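PDB 6IWF: ferric iron-binding protein HitA, which binds ferric iron, probably as the periplasmic solute-binding protein of an iron uptake system, and is implicated in gallium internalization. Local coordinates for residues I99-R104 against Y264-G269. Residues are numbered along the deposited sequence; the frame is centred on the assembly and turned at random.
Sequences ITARTR and YPMRKG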
loop_
_atom_site.group_PDB
_atom_site.type_symbol
_atom_site.label_atom_id
_atom_site.label_comp_id
_atom_site.label_asym_id
_atom_site.label_seq_id
_atom_site.Cartn_x
_atom_site.Cartn_y
_atom_site.Cartn_z
ATOM N N ILE A 99 4.383 -8.242 2.999
ATOM C CA ILE A 99 4.239 -8.228 4.451
ATOM C C ILE A 99 2.781 -8.089 4.859
ATOM O O ILE A 99 2.292 -8.843 5.701
ATOM C CB ILE A 99 5.095 -7.113 5.088
ATOM C CG1 ILE A 99 6.566 -7.239 4.671
ATOM C CG2 ILE A 99 4.956 -7.140 6.595
ATOM C CD1 ILE A 99 7.186 -8.593 4.993
ATOM N N THR A 100 2.081 -7.100 4.296
ATOM C CA THR A 100 0.644 -6.951 4.491
ATOM C C THR A 100 0.006 -6.616 3.154
ATOM O O THR A 100 0.680 -6.205 2.212
ATOM C CB THR A 100 0.272 -5.843 5.485
ATOM O OG1 THR A 100 0.657 -4.571 4.948
ATOM C CG2 THR A 100 0.929 -6.066 6.865
ATOM N N ALA A 101 -1.309 -6.803 3.083
ATOM C CA ALA A 101 -2.097 -6.380 1.933
ATOM C C ALA A 101 -3.190 -5.429 2.402
ATOM O O ALA A 101 -3.630 -5.479 3.549
ATOM C CB ALA A 101 -2.741 -7.574 1.192
ATOM N N ARG A 102 -3.608 -4.538 1.511
ATOM C CA ARG A 102 -4.678 -3.594 1.805
ATOM C C ARG A 102 -5.597 -3.537 0.598
ATOM O O ARG A 102 -5.256 -4.029 -0.482
ATOM C CB ARG A 102 -4.134 -2.197 2.058
ATOM C CG ARG A 102 -3.674 -1.653 0.736
ATOM C CD ARG A 102 -2.475 -0.825 0.798
ATOM N NE ARG A 102 -1.354 -1.472 1.458
ATOM C CZ ARG A 102 -0.300 -0.779 1.856
ATOM N NH1 ARG A 102 0.706 -1.372 2.458
ATOM N NH2 ARG A 102 -0.275 0.535 1.643
ATOM N N THR A 103 -6.737 -2.865 0.749
ATOM C CA THR A 103 -7.685 -2.783 -0.357
ATOM C C THR A 103 -8.179 -1.357 -0.544
ATOM O O THR A 103 -8.374 -0.617 0.427
ATOM C CB THR A 103 -8.892 -3.749 -0.143
ATOM O OG1 THR A 103 -9.763 -3.701 -1.286
ATOM C CG2 THR A 103 -9.693 -3.420 1.118
ATOM N N ARG A 104 -8.391 -0.979 -1.801
ATOM C CA ARG A 104 -9.054 0.284 -2.084
ATOM C C ARG A 104 -10.525 0.187 -1.708
ATOM O O ARG A 104 -11.151 -0.874 -1.821
ATOM C CB ARG A 104 -8.913 0.649 -3.568
ATOM C CG ARG A 104 -7.461 0.687 -4.053
ATOM C CD ARG A 104 -6.769 1.920 -3.584
ATOM N NE ARG A 104 -7.327 3.140 -4.171
ATOM C CZ ARG A 104 -6.899 4.347 -3.820
ATOM N NH1 ARG A 104 -5.931 4.450 -2.914
ATOM N NH2 ARG A 104 -7.416 5.434 -4.363
ATOM N N TYR A 264 -4.211 -6.656 5.973
ATOM C CA TYR A 264 -4.340 -8.113 5.958
ATOM C C TYR A 264 -2.971 -8.767 6.014
ATOM O O TYR A 264 -2.086 -8.434 5.206
ATOM C CB TYR A 264 -5.071 -8.564 4.702
ATOM C CG TYR A 264 -6.471 -8.025 4.591
ATOM C CD1 TYR A 264 -7.546 -8.725 5.135
ATOM C CD2 TYR A 264 -6.726 -6.829 3.940
ATOM C CE1 TYR A 264 -8.842 -8.228 5.032
ATOM C CE2 TYR A 264 -8.019 -6.333 3.828
ATOM C CZ TYR A 264 -9.068 -7.038 4.385
ATOM O OH TYR A 264 -10.351 -6.540 4.280
ATOM N N PRO A 265 -2.743 -9.711 6.921
ATOM C CA PRO A 265 -1.410 -10.318 7.025
ATOM C C PRO A 265 -1.083 -11.189 5.821
ATOM O O PRO A 265 -1.955 -11.841 5.234
ATOM C CB PRO A 265 -1.503 -11.160 8.307
ATOM C CG PRO A 265 -2.962 -11.452 8.455
ATOM C CD PRO A 265 -3.689 -10.241 7.915
ATOM N N MET A 266 0.204 -11.210 5.454
ATOM C CA MET A 266 0.639 -12.039 4.341
ATOM C C MET A 266 1.189 -13.389 4.782
ATOM O O MET A 266 1.315 -14.280 3.941
ATOM C CB MET A 266 1.686 -11.310 3.491
ATOM C CG MET A 266 1.119 -10.081 2.742
ATOM S SD MET A 266 0.137 -10.489 1.284
ATOM C CE MET A 266 -1.496 -10.835 1.943
ATOM N N ARG A 267 1.472 -13.555 6.072
ATOM C CA ARG A 267 1.864 -14.848 6.620
ATOM C C ARG A 267 0.730 -15.841 6.431
ATOM O O ARG A 267 -0.402 -15.590 6.865
ATOM C CB ARG A 267 2.203 -14.699 8.101
ATOM C CG ARG A 267 2.577 -16.005 8.788
ATOM C CD ARG A 267 2.726 -15.803 10.285
ATOM N NE ARG A 267 2.889 -17.080 10.982
ATOM C CZ ARG A 267 4.014 -17.794 11.001
ATOM N NH1 ARG A 267 5.094 -17.363 10.363
ATOM N NH2 ARG A 267 4.062 -18.946 11.664
ATOM N N LYS A 268 1.030 -16.948 5.749
ATOM C CA LYS A 268 0.023 -17.966 5.482
ATOM C C LYS A 268 -0.577 -18.473 6.783
ATOM O O LYS A 268 0.131 -18.673 7.773
ATOM C CB LYS A 268 0.641 -19.125 4.708
ATOM C CG LYS A 268 0.887 -18.819 3.248
ATOM C CD LYS A 268 1.114 -20.085 2.451
ATOM C CE LYS A 268 2.585 -20.398 2.326
ATOM N NZ LYS A 268 2.915 -20.929 0.971
ATOM N N GLY A 269 -1.898 -18.666 6.779
ATOM C CA GLY A 269 -2.608 -19.199 7.924
ATOM C C GLY A 269 -2.950 -18.189 8.991
ATOM O O GLY A 269 -3.545 -18.560 10.010
#
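Met266 folds its side chain back over strand 97-108, where CG lies 3.3 Å from Ile99 C. Bends at chi2 and chi3 then carry its methyl CE to 3.6 Å from Ala101 CB. On the same face of the sheet Ala101 CB also meets Tyr264 CB at 4.3 Å, so the alanine methyl touches both longer side chains. The Tyr264 ring presents its edge to the strand, with Ala101 O in the ring plane 3.4 Å from CD2; its OH is hydrogen-bonded to Lys277 O. The pairing is antiparallel. Ala101 and Tyr264 exchange two backbone hydrogen bonds, the one from Tyr264 N to Ala101 O being nearly straight (172°). Beyond the non-hydrogen-bonded pair Thr100-Pro265, Met266 N donates a hydrogen bond to Ile99 O (3.2 Å), tilted 45° out of the carbonyl plane, as the chain leaves the strand. Arg102 NH1 forms a salt bridge with Glu263 OE2, to which Thr100 OG1 is also hydrogen-bonded. The Arg102 side chain passes about 4 Å from those of Glu60 and Tyr196, iron-binding residues without metal here. Strand 97-108 also pairs with strand 224-231, and two long antiparallel strands joining the lobes are characteristic of the hinge in periplasmic ferric-binding proteins, here edged by strand 264-265.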